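PDB 2GOP: trilobed Protease from Pyrococcus furiosus, which probably cleaves peptides, and is represented here by its seven-bladed beta-propeller domain, which has an open Velcro topology. Local coordinates for residues K72-R77 with I87-L92; E110-S115 with G176-D181; D114-L119 with D158-E163. All blocks are in the same frame, centred on the assembly; numbering follows the deposited sequence. Where two conformers were deposited one is given.

In the fold
All three contacts lie in neighbouring blades of the propeller. Contact 1 holds together two adjacent strands, 72-79 and 84-91, within one blade, and contact 3 joins the start of strand 117-123 to the end of strand 151-158 within the next. Contact 2 bridges from strand 105-111 of that second blade to strand 175-179 of the blade after it. The centres of contacts 1 and 3 are about 12 Å apart, those of contacts 2 and 3 about 10 Å, and those of contacts 1 and 2 about 16 Å. Contacts 2 and 3 share Asp-114 and Ser-115, and Lys-117 of contact 3 forms a salt bridge with Asp-181 of contact 2. Trp-111 and Leu-118 pack against contact 1, linking the two blades.

Contact 1 (K72-R77 with I87-L92)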
loop_
_atom_site.group_PDB
_atom_site.type_symbol
_atom_site.label_atom_id
_atom_site.label_comp_id
_atom_site.label_asym_id
_atom_site.label_seq_id
_atom_site.Cartn_x
_atom_site.Cartn_y
_atom_site.Cartn_z
ATOM N N LYS A 72 -20.178 16.247 21.123
ATOM C CA LYS A 72 -20.682 15.635 19.895
ATOM C C LYS A 72 -19.872 14.423 19.483
ATOM O O LYS A 72 -18.718 14.268 19.865
ATOM C CB LYS A 72 -20.643 16.642 18.746
ATOM C CG LYS A 72 -21.469 17.880 18.987
ATOM C CD LYS A 72 -21.426 18.805 17.803
ATOM C CE LYS A 72 -22.174 20.110 18.088
ATOM N NZ LYS A 72 -23.519 19.891 18.697
ATOM N N ILE A 73 -20.483 13.583 18.662
ATOM C CA ILE A 73 -19.760 12.517 17.990
ATOM C C ILE A 73 -20.193 12.439 16.523
ATOM O O ILE A 73 -21.380 12.405 16.212
ATOM C CB ILE A 73 -19.941 11.148 18.721
ATOM C CG1 ILE A 73 -19.061 10.076 18.079
ATOM C CG2 ILE A 73 -21.394 10.715 18.726
ATOM C CD1 ILE A 73 -18.871 8.865 18.943
ATOM N N ALA A 74 -19.216 12.442 15.625
ATOM C CA ALA A 74 -19.473 12.200 14.217
ATOM C C ALA A 74 -19.202 10.724 13.938
ATOM O O ALA A 74 -18.365 10.096 14.596
ATOM C CB ALA A 74 -18.586 13.095 13.340
ATOM N N PHE A 75 -19.914 10.162 12.969
ATOM C CA PHE A 75 -19.701 8.770 12.617
ATOM C C PHE A 75 -20.187 8.486 11.223
ATOM O O PHE A 75 -20.834 9.324 10.607
ATOM C CB PHE A 75 -20.384 7.836 13.624
ATOM C CG PHE A 75 -21.877 8.013 13.723
ATOM C CD1 PHE A 75 -22.425 8.956 14.592
ATOM C CD2 PHE A 75 -22.741 7.212 12.978
ATOM C CE1 PHE A 75 -23.812 9.097 14.712
ATOM C CE2 PHE A 75 -24.119 7.354 13.094
ATOM C CZ PHE A 75 -24.651 8.292 13.960
ATOM N N MET A 76 -19.889 7.281 10.750
ATOM C CA MET A 76 -20.268 6.869 9.410
ATOM C C MET A 76 -21.292 5.744 9.460
ATOM O O MET A 76 -21.180 4.831 10.281
ATOM C CB MET A 76 -19.032 6.399 8.659
ATOM C CG MET A 76 -19.114 6.576 7.164
ATOM S SD MET A 76 -18.197 5.295 6.297
ATOM C CE MET A 76 -19.469 4.047 6.366
ATOM N N ARG A 77 -22.272 5.801 8.562
ATOM C CA ARG A 77 -23.266 4.747 8.437
ATOM C C ARG A 77 -23.344 4.289 6.972
ATOM O O ARG A 77 -23.488 5.100 6.058
ATOM C CB ARG A 77 -24.621 5.250 8.941
ATOM C CG ARG A 77 -25.706 4.183 8.998
ATOM C CD ARG A 77 -26.876 4.630 9.876
ATOM N NE ARG A 77 -26.570 4.575 11.313
ATOM C CZ ARG A 77 -27.194 5.303 12.239
ATOM N NH1 ARG A 77 -28.133 6.175 11.896
ATOM N NH2 ARG A 77 -26.865 5.178 13.518
ATOM N N ILE A 87 -22.300 10.288 6.413
ATOM C CA ILE A 87 -21.751 10.910 7.605
ATOM C C ILE A 87 -22.905 11.443 8.455
ATOM O O ILE A 87 -23.828 12.080 7.941
ATOM C CB ILE A 87 -20.754 12.028 7.268
ATOM C CG1 ILE A 87 -19.581 11.465 6.460
ATOM C CG2 ILE A 87 -20.252 12.704 8.547
ATOM C CD1 ILE A 87 -18.851 10.264 7.094
ATOM N N TRP A 88 -22.835 11.137 9.751
ATOM C CA TRP A 88 -23.819 11.521 10.737
ATOM C C TRP A 88 -23.137 12.302 11.851
ATOM O O TRP A 88 -21.927 12.177 12.065
ATOM C CB TRP A 88 -24.452 10.272 11.365
ATOM C CG TRP A 88 -25.485 9.621 10.529
ATOM C CD1 TRP A 88 -25.306 9.023 9.320
ATOM C CD2 TRP A 88 -26.872 9.482 10.847
ATOM N NE1 TRP A 88 -26.498 8.529 8.859
ATOM C CE2 TRP A 88 -27.477 8.799 9.778
ATOM C CE3 TRP A 88 -27.663 9.873 11.933
ATOM C CZ2 TRP A 88 -28.842 8.506 9.756
ATOM C CZ3 TRP A 88 -29.008 9.584 11.907
ATOM C CH2 TRP A 88 -29.584 8.902 10.832
ATOM N N VAL A 89 -23.932 13.077 12.574
ATOM C CA VAL A 89 -23.486 13.726 13.797
ATOM C C VAL A 89 -24.533 13.511 14.893
ATOM O O VAL A 89 -25.714 13.761 14.681
ATOM C CB VAL A 89 -23.236 15.238 13.569
ATOM C CG1 VAL A 89 -22.816 15.909 14.873
ATOM C CG2 VAL A 89 -22.156 15.431 12.498
ATOM N N ALA A 90 -24.083 13.025 16.049
ATOM C CA ALA A 90 -24.929 12.848 17.219
ATOM C C ALA A 90 -24.553 13.878 18.269
ATOM O O ALA A 90 -23.375 14.128 18.534
ATOM C CB ALA A 90 -24.774 11.450 17.790
ATOM N N ASP A 91 -25.574 14.472 18.863
ATOM C CA ASP A 91 -25.406 15.444 19.912
ATOM C C ASP A 91 -25.596 14.723 21.239
ATOM O O ASP A 91 -26.714 14.350 21.602
ATOM C CB ASP A 91 -26.422 16.559 19.728
ATOM C CG ASP A 91 -26.108 17.772 20.558
ATOM O OD1 ASP A 91 -25.985 17.633 21.797
ATOM O OD2 ASP A 91 -25.990 18.866 19.965
ATOM N N LEU A 92 -24.496 14.514 21.952
ATOM C CA LEU A 92 -24.517 13.740 23.192
ATOM C C LEU A 92 -25.268 14.453 24.330
ATOM O O LEU A 92 -25.700 13.803 25.282
ATOM C CB LEU A 92 -23.090 13.404 23.647
ATOM C CG LEU A 92 -22.191 12.612 22.687
ATOM C CD1 LEU A 92 -20.864 12.351 23.353
ATOM C CD2 LEU A 92 -22.828 11.298 22.269
#
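Over one face of the Phe-75 ring lies CB of Trp-88, which gives a CH-pi contact 3.5 Å from the ring centroid, while CB of Ala-90 sits at the edge, in the ring plane. The two segments form an antiparallel beta hairpin, the two middle strands of a four-stranded propeller blade. The indole of Trp-88 takes the guanidinium of Arg-77 on one of its own faces: Arg-77 CZ stands 4.3 Å from the centroid of the six-membered ring, nearly on its normal, a cation-pi pair. The two groups are not stacked flat, since their planes are 57° apart, and it is NH1 that dips closest, 3.2 Å from CZ2 of Trp-88. Phe-75 CE2 in turn lies over a face of the guanidinium, near its rim, so the three groups form one cluster. The Phe-75 and Trp-88 rings, tilted by 23°, are slid so far apart that they barely overlap.

Phe-75 with Trp-88 and Ile-73 with Ala-90 are hydrogen-bonded pairs, each closed by two backbone bonds; the straightest runs from Ala-90 N to Ile-73 O, 2.8 Å. Phe-75 CG stands between its backbone N and carbonyl carbon (chi1 60°), which lays the ring across toward Trp-88. Outside the hairpin, Arg-77 is fixed by the carbonyls of Glu-59 and Asn-60, and Trp-88 NE1 bonds to Glu-86.

On the face with Ile-73 and Phe-75, these two side chains reach the preceding blade at Ile-45 and Ile-58; there too Ile-73 CG2 meets Ala-90 CB at 3.6 Å. The other face carries Ala-74, Val-89, Met-76 and Ile-87, and Met-76 CG touches Ile-87 CD1 at 3.7 Å. At the far end of that face, Lys-72 NZ forms a salt bridge with Asp-91 OD2, 3.0 Å long, while Asp-91 OD1 accepts from Thr-94 N.

Contact 2 (E110-S115 with G176-D181); sequences EWNEDS and GIWHRD
Trp-178 meets Glu-110 twice. Its indole NE1 donates to the backbone O of Glu-110 at 3.1 Å, with that oxygen in the ring plane though NE1 stands well above the carbonyl plane, and its backbone N donates to Glu-110 OE1 at 3.0 Å, from above the carboxylate plane. Glu-110 reaches this far with an extended chain, CG anti to the backbone N (chi1 -173°). Asn-112 covers one face of the indole: its CB makes a CH-pi contact with the six-membered ring, and ND2 passes over the rim, 3.4 Å from CE3 of Trp-178. A leucine in place of Trp-178 would probably leave the Glu-110 carbonyl without its indole donor and open a gap beneath the Asn-112 side chain.

The amide is positioned from both ends. ND2 donates to Asp-181 OD1 at 3.0 Å, while Asn-112 OD1 accepts from Asp-114 N at 2.7 Å, an Asx turn within the type I turn 112-115. A water bridges Asn-112 OD1 and Asp-181 OD1, and Lys-117 adds a salt bridge to Asp-181.

Strands 105-111 and 175-179 begin successive blades; between them Trp-178 packs on Lys-117 and Leu-119 of strand 117-123 and on Ile-183 of strand 182-188.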
loop_
_atom_site.group_PDB
_atom_site.type_symbol
_atom_site.label_atom_id
_atom_site.label_comp_id
_atom_site.label_asym_id
_atom_site.label_seq_id
_atom_site.Cartn_x
_atom_site.Cartn_y
_atom_site.Cartn_z
ATOM N N GLU A 110 -12.660 14.148 10.537
ATOM C CA GLU A 110 -11.839 14.810 11.562
ATOM C C GLU A 110 -12.486 16.107 12.015
ATOM O O GLU A 110 -12.851 16.935 11.199
ATOM C CB GLU A 110 -10.418 15.112 11.036
ATOM C CG GLU A 110 -9.436 15.659 12.102
ATOM C CD GLU A 110 -8.056 16.142 11.574
ATOM O OE1 GLU A 110 -7.825 16.290 10.350
ATOM O OE2 GLU A 110 -7.181 16.383 12.433
ATOM N N TRP A 111 -12.603 16.267 13.326
ATOM C CA TRP A 111 -13.090 17.490 13.914
ATOM C C TRP A 111 -12.004 18.540 13.925
ATOM O O TRP A 111 -10.840 18.239 14.189
ATOM C CB TRP A 111 -13.508 17.267 15.367
ATOM C CG TRP A 111 -14.798 16.559 15.545
ATOM C CD1 TRP A 111 -14.960 15.266 15.894
ATOM C CD2 TRP A 111 -16.112 17.116 15.432
ATOM N NE1 TRP A 111 -16.294 14.969 15.993
ATOM C CE2 TRP A 111 -17.023 16.088 15.714
ATOM C CE3 TRP A 111 -16.608 18.382 15.117
ATOM C CZ2 TRP A 111 -18.411 16.279 15.689
ATOM C CZ3 TRP A 111 -17.985 18.569 15.085
ATOM C CH2 TRP A 111 -18.870 17.520 15.376
ATOM N N ASN A 112 -12.413 19.779 13.667
ATOM C CA ASN A 112 -11.628 20.955 14.004
ATOM C C ASN A 112 -11.538 21.107 15.531
ATOM O O ASN A 112 -12.421 20.657 16.261
ATOM C CB ASN A 112 -12.272 22.192 13.369
ATOM C CG ASN A 112 -11.473 23.451 13.609
ATOM O OD1 ASN A 112 -11.414 23.944 14.735
ATOM N ND2 ASN A 112 -10.841 23.976 12.556
ATOM N N GLU A 113 -10.460 21.726 16.011
ATOM C CA GLU A 113 -10.245 22.015 17.442
ATOM C C GLU A 113 -11.427 22.739 18.082
ATOM O O GLU A 113 -11.618 22.707 19.300
ATOM C CB GLU A 113 -9.015 22.914 17.618
ATOM C CG GLU A 113 -7.667 22.241 17.384
ATOM C CD GLU A 113 -6.514 23.240 17.287
ATOM O OE1 GLU A 113 -6.732 24.448 17.545
ATOM O OE2 GLU A 113 -5.391 22.817 16.939
ATOM N N ASP A 114 -12.199 23.451 17.265
ATOM C CA ASP A 114 -13.353 24.208 17.771
ATOM C C ASP A 114 -14.625 23.383 18.039
ATOM O O ASP A 114 -15.656 23.954 18.416
ATOM C CB ASP A 114 -13.670 25.401 16.851
ATOM C CG ASP A 114 -14.181 24.994 15.474
ATOM O OD1 ASP A 114 -14.505 23.814 15.242
ATOM O OD2 ASP A 114 -14.265 25.887 14.603
ATOM N N SER A 115 -14.572 22.065 17.819
ATOM C CA SER A 115 -15.730 21.170 18.036
ATOM C C SER A 115 -16.972 21.625 17.270
ATOM O O SER A 115 -18.093 21.324 17.669
ATOM C CB SER A 115 -16.087 21.068 19.534
ATOM O OG SER A 115 -14.981 20.687 20.306
ATOM N N GLY A 176 -6.052 14.907 3.495
ATOM C CA GLY A 176 -6.014 16.218 4.167
ATOM C C GLY A 176 -6.186 16.104 5.656
ATOM O O GLY A 176 -6.810 15.146 6.140
ATOM N N ILE A 177 -5.609 17.072 6.382
ATOM C CA ILE A 177 -5.756 17.172 7.830
ATOM C C ILE A 177 -5.935 18.629 8.226
ATOM O O ILE A 177 -5.538 19.531 7.481
ATOM C CB ILE A 177 -4.531 16.580 8.596
ATOM C CG1 ILE A 177 -3.241 17.299 8.199
ATOM C CG2 ILE A 177 -4.371 15.065 8.321
ATOM C CD1 ILE A 177 -2.113 17.106 9.191
ATOM N N TRP A 178 -6.554 18.864 9.384
ATOM C CA TRP A 178 -6.665 20.221 9.914
ATOM C C TRP A 178 -5.289 20.677 10.396
ATOM O O TRP A 178 -4.533 19.886 10.965
ATOM C CB TRP A 178 -7.613 20.282 11.113
ATOM C CG TRP A 178 -9.073 20.224 10.804
ATOM C CD1 TRP A 178 -9.916 19.192 11.077
ATOM C CD2 TRP A 178 -9.874 21.246 10.199
ATOM N NE1 TRP A 178 -11.176 19.495 10.663
ATOM C CE2 TRP A 178 -11.186 20.751 10.124
ATOM C CE3 TRP A 178 -9.608 22.536 9.709
ATOM C CZ2 TRP A 178 -12.239 21.490 9.574
ATOM C CZ3 TRP A 178 -10.662 23.272 9.161
ATOM C CH2 TRP A 178 -11.956 22.741 9.100
ATOM N N HIS A 179 -4.977 21.948 10.153
ATOM C CA HIS A 179 -3.873 22.630 10.816
ATOM C C HIS A 179 -4.424 23.950 11.333
ATOM O O HIS A 179 -4.437 24.958 10.616
ATOM C CB HIS A 179 -2.694 22.864 9.876
ATOM C CG HIS A 179 -1.510 23.488 10.554
ATOM N ND1 HIS A 179 -0.914 22.937 11.674
ATOM C CD2 HIS A 179 -0.817 24.618 10.275
ATOM C CE1 HIS A 179 0.090 23.706 12.056
ATOM N NE2 HIS A 179 0.175 24.731 11.220
ATOM N N ARG A 180 -4.872 23.923 12.583
ATOM C CA ARG A 180 -5.752 24.957 13.146
ATOM C C ARG A 180 -6.972 25.157 12.233
ATOM O O ARG A 180 -7.710 24.200 12.044
ATOM C CB ARG A 180 -4.982 26.226 13.491
ATOM C CG ARG A 180 -3.934 25.979 14.600
ATOM C CD ARG A 180 -3.695 27.199 15.466
ATOM N NE ARG A 180 -2.716 26.970 16.539
ATOM C CZ ARG A 180 -2.967 26.349 17.698
ATOM N NH1 ARG A 180 -4.169 25.853 17.965
ATOM N NH2 ARG A 180 -2.002 26.215 18.602
ATOM N N ASP A 181 -7.182 26.344 11.658
ATOM C CA ASP A 181 -8.328 26.556 10.769
ATOM C C ASP A 181 -8.010 26.339 9.292
ATOM O O ASP A 181 -8.878 26.520 8.431
ATOM C CB ASP A 181 -8.926 27.943 10.988
ATOM C CG ASP A 181 -9.850 27.996 12.196
ATOM O OD1 ASP A 181 -10.487 26.959 12.543
ATOM O OD2 ASP A 181 -9.932 29.078 12.796
HETATM O O HOH W 1 -8.348 14.536 8.450
HETATM O O HOH W 2 -4.786 17.638 12.502
HETATM O O HOH W 3 -10.351 26.407 15.622
HETATM O O HOH W 4 -8.312 22.253 14.100
HETATM O O HOH W 5 -5.040 21.651 14.487
#

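Contact 3 (D114-L119 with D158-E163)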
loop_
_atom_site.group_PDB
_atom_site.type_symbol
_atom_site.label_atom_id
_atom_site.label_comp_id
_atom_site.label_asym_id
_atom_site.label_seq_id
_atom_site.Cartn_x
_atom_site.Cartn_y
_atom_site.Cartn_z
ATOM N N ASP A 114 -12.199 23.451 17.265
ATOM C CA ASP A 114 -13.353 24.208 17.771
ATOM C C ASP A 114 -14.625 23.383 18.039
ATOM O O ASP A 114 -15.656 23.954 18.416
ATOM C CB ASP A 114 -13.670 25.401 16.851
ATOM C CG ASP A 114 -14.181 24.994 15.474
ATOM O OD1 ASP A 114 -14.505 23.814 15.242
ATOM O OD2 ASP A 114 -14.265 25.887 14.603
ATOM N N SER A 115 -14.572 22.065 17.819
ATOM C CA SER A 115 -15.730 21.170 18.036
ATOM C C SER A 115 -16.972 21.625 17.270
ATOM O O SER A 115 -18.093 21.324 17.669
ATOM C CB SER A 115 -16.087 21.068 19.534
ATOM O OG SER A 115 -14.981 20.687 20.306
ATOM N N ARG A 116 -16.770 22.368 16.190
ATOM C CA ARG A 116 -17.879 22.883 15.388
ATOM C C ARG A 116 -17.693 22.509 13.919
ATOM O O ARG A 116 -18.632 22.013 13.285
ATOM C CB ARG A 116 -17.992 24.398 15.585
ATOM C CG ARG A 116 -18.902 25.108 14.632
ATOM C CD ARG A 116 -18.723 26.625 14.723
ATOM N NE ARG A 116 -18.664 27.200 13.380
ATOM C CZ ARG A 116 -17.619 27.846 12.854
ATOM N NH1 ARG A 116 -16.514 28.093 13.560
ATOM N NH2 ARG A 116 -17.702 28.297 11.602
ATOM N N LYS A 117 -16.493 22.725 13.377
ATOM C CA LYS A 117 -16.213 22.334 11.993
ATOM C C LYS A 117 -15.717 20.889 11.870
ATOM O O LYS A 117 -14.950 20.392 12.709
ATOM C CB LYS A 117 -15.209 23.282 11.350
ATOM C CG LYS A 117 -15.673 24.742 11.335
ATOM C CD LYS A 117 -14.807 25.614 10.428
ATOM C CE LYS A 117 -13.361 25.772 10.924
ATOM N NZ LYS A 117 -13.215 26.607 12.157
ATOM N N LEU A 118 -16.129 20.248 10.781
ATOM C CA LEU A 118 -15.840 18.853 10.526
ATOM C C LEU A 118 -15.266 18.698 9.103
ATOM O O LEU A 118 -15.878 19.151 8.122
ATOM C CB LEU A 118 -17.138 18.070 10.704
ATOM C CG LEU A 118 -17.154 16.546 10.770
ATOM C CD1 LEU A 118 -16.208 16.003 11.843
ATOM C CD2 LEU A 118 -18.597 16.088 11.001
ATOM N N LEU A 119 -14.072 18.109 9.004
ATOM C CA LEU A 119 -13.431 17.837 7.712
ATOM C C LEU A 119 -13.743 16.412 7.278
ATOM O O LEU A 119 -13.399 15.454 7.974
ATOM C CB LEU A 119 -11.913 18.005 7.785
ATOM C CG LEU A 119 -11.147 17.679 6.479
ATOM C CD1 LEU A 119 -11.553 18.651 5.361
ATOM C CD2 LEU A 119 -9.631 17.672 6.699
ATOM N N ASP A 158 -20.149 22.561 8.858
ATOM C CA ASP A 158 -20.270 23.407 10.032
ATOM C C ASP A 158 -21.489 22.964 10.818
ATOM O O ASP A 158 -22.607 23.030 10.319
ATOM C CB ASP A 158 -20.426 24.860 9.575
ATOM C CG ASP A 158 -20.648 25.832 10.724
ATOM O OD1 ASP A 158 -20.491 25.448 11.900
ATOM O OD2 ASP A 158 -20.996 26.997 10.436
ATOM N N THR A 159 -21.280 22.516 12.051
ATOM C CA THR A 159 -22.396 22.060 12.894
ATOM C C THR A 159 -23.269 23.213 13.418
ATOM O O THR A 159 -24.413 22.997 13.805
ATOM C CB THR A 159 -21.898 21.221 14.094
ATOM O OG1 THR A 159 -21.083 22.031 14.947
ATOM C CG2 THR A 159 -21.115 20.024 13.613
ATOM N N GLU A 160 -22.723 24.426 13.431
ATOM C CA GLU A 160 -23.471 25.617 13.817
ATOM C C GLU A 160 -24.441 25.991 12.689
ATOM O O GLU A 160 -25.661 25.967 12.867
ATOM C CB GLU A 160 -22.498 26.766 14.116
ATOM C CG GLU A 160 -23.012 27.835 15.072
ATOM C CD GLU A 160 -21.892 28.743 15.579
ATOM O OE1 GLU A 160 -20.925 28.999 14.821
ATOM O OE2 GLU A 160 -21.982 29.204 16.737
ATOM N N SER A 161 -23.885 26.306 11.523
ATOM C CA SER A 161 -24.664 26.642 10.328
ATOM C C SER A 161 -25.470 25.457 9.812
ATOM O O SER A 161 -26.480 25.643 9.138
ATOM C CB SER A 161 -23.733 27.125 9.215
ATOM O OG SER A 161 -24.445 27.403 8.023
ATOM N N GLU A 162 -24.998 24.246 10.102
ATOM C CA GLU A 162 -25.708 23.020 9.749
ATOM C C GLU A 162 -25.670 22.787 8.237
ATOM O O GLU A 162 -26.633 22.293 7.655
ATOM C CB GLU A 162 -27.156 23.080 10.267
ATOM C CG GLU A 162 -27.756 21.742 10.646
ATOM C CD GLU A 162 -27.353 21.284 12.043
ATOM O OE1 GLU A 162 -26.149 21.018 12.265
ATOM O OE2 GLU A 162 -28.253 21.174 12.910
ATOM N N GLU A 163 -24.555 23.150 7.606
ATOM C CA GLU A 163 -24.367 22.912 6.175
ATOM C C GLU A 163 -22.891 22.784 5.800
ATOM O O GLU A 163 -22.007 23.035 6.621
ATOM C CB GLU A 163 -25.024 24.031 5.362
ATOM C CG GLU A 163 -24.315 25.391 5.443
ATOM C CD GLU A 163 -25.214 26.566 5.048
ATOM O OE1 GLU A 163 -26.294 26.342 4.453
ATOM O OE2 GLU A 163 -24.830 27.722 5.335
#
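Hydrogen bonds to one carbonyl tie the backbones together: Arg-116 O accepts from Thr-159 N and from Thr-159 OG1, both at 3.0 Å. The hydroxyl comes in on a lone pair, in the carbonyl plane, whereas the N-H is tilted from it. Thr-159 can make both bonds because a chi1 of 63° tucks OG1 back over its own backbone, facing the Arg-116 carbonyl. Next along, Lys-117 and Asp-158 form an antiparallel non-hydrogen-bonded pair.

Charge pairs make up the second group. Arg-116 NE donates to Asp-158 OD1 at 2.9 Å, in a bond bent to 135°, and the guanidinium and carboxylate planes stand 81° apart. Glu-160 OE1 is 3.2 Å from the same NE but well out of the guanidinium plane, so charge alone joins them. On the side of segment 114-119, Asp-114 OD2 takes Lys-117 NZ at 2.8 Å and Arg-116 NH1 at 3.3 Å. The aliphatic part of Lys-117 lies against one face of the guanidinium, CG over its centre. Two bases and three acids thus share one network, so each charged group has an opposite charge beside it.

Backbone N-H groups hold the two aspartates. Asp-114 OD1 accepts from the backbone N of Arg-116 and of Lys-117, both on the same face of its plane. Asp-158 OD1 takes Glu-160 N on the face opposite the one met by its salt-bridge partner, Arg-116 NE, and its OD2 takes Ser-161 N. Each aspartate makes an Asx turn.

The loop 158-163 closes as a beta hairpin with a G1 bulge, in which Glu-162 and Glu-163 both face Asp-158. It connects strands 151-158 and 163-171, the third and fourth strands of this blade, in the up-and-down antiparallel order of a beta-propeller.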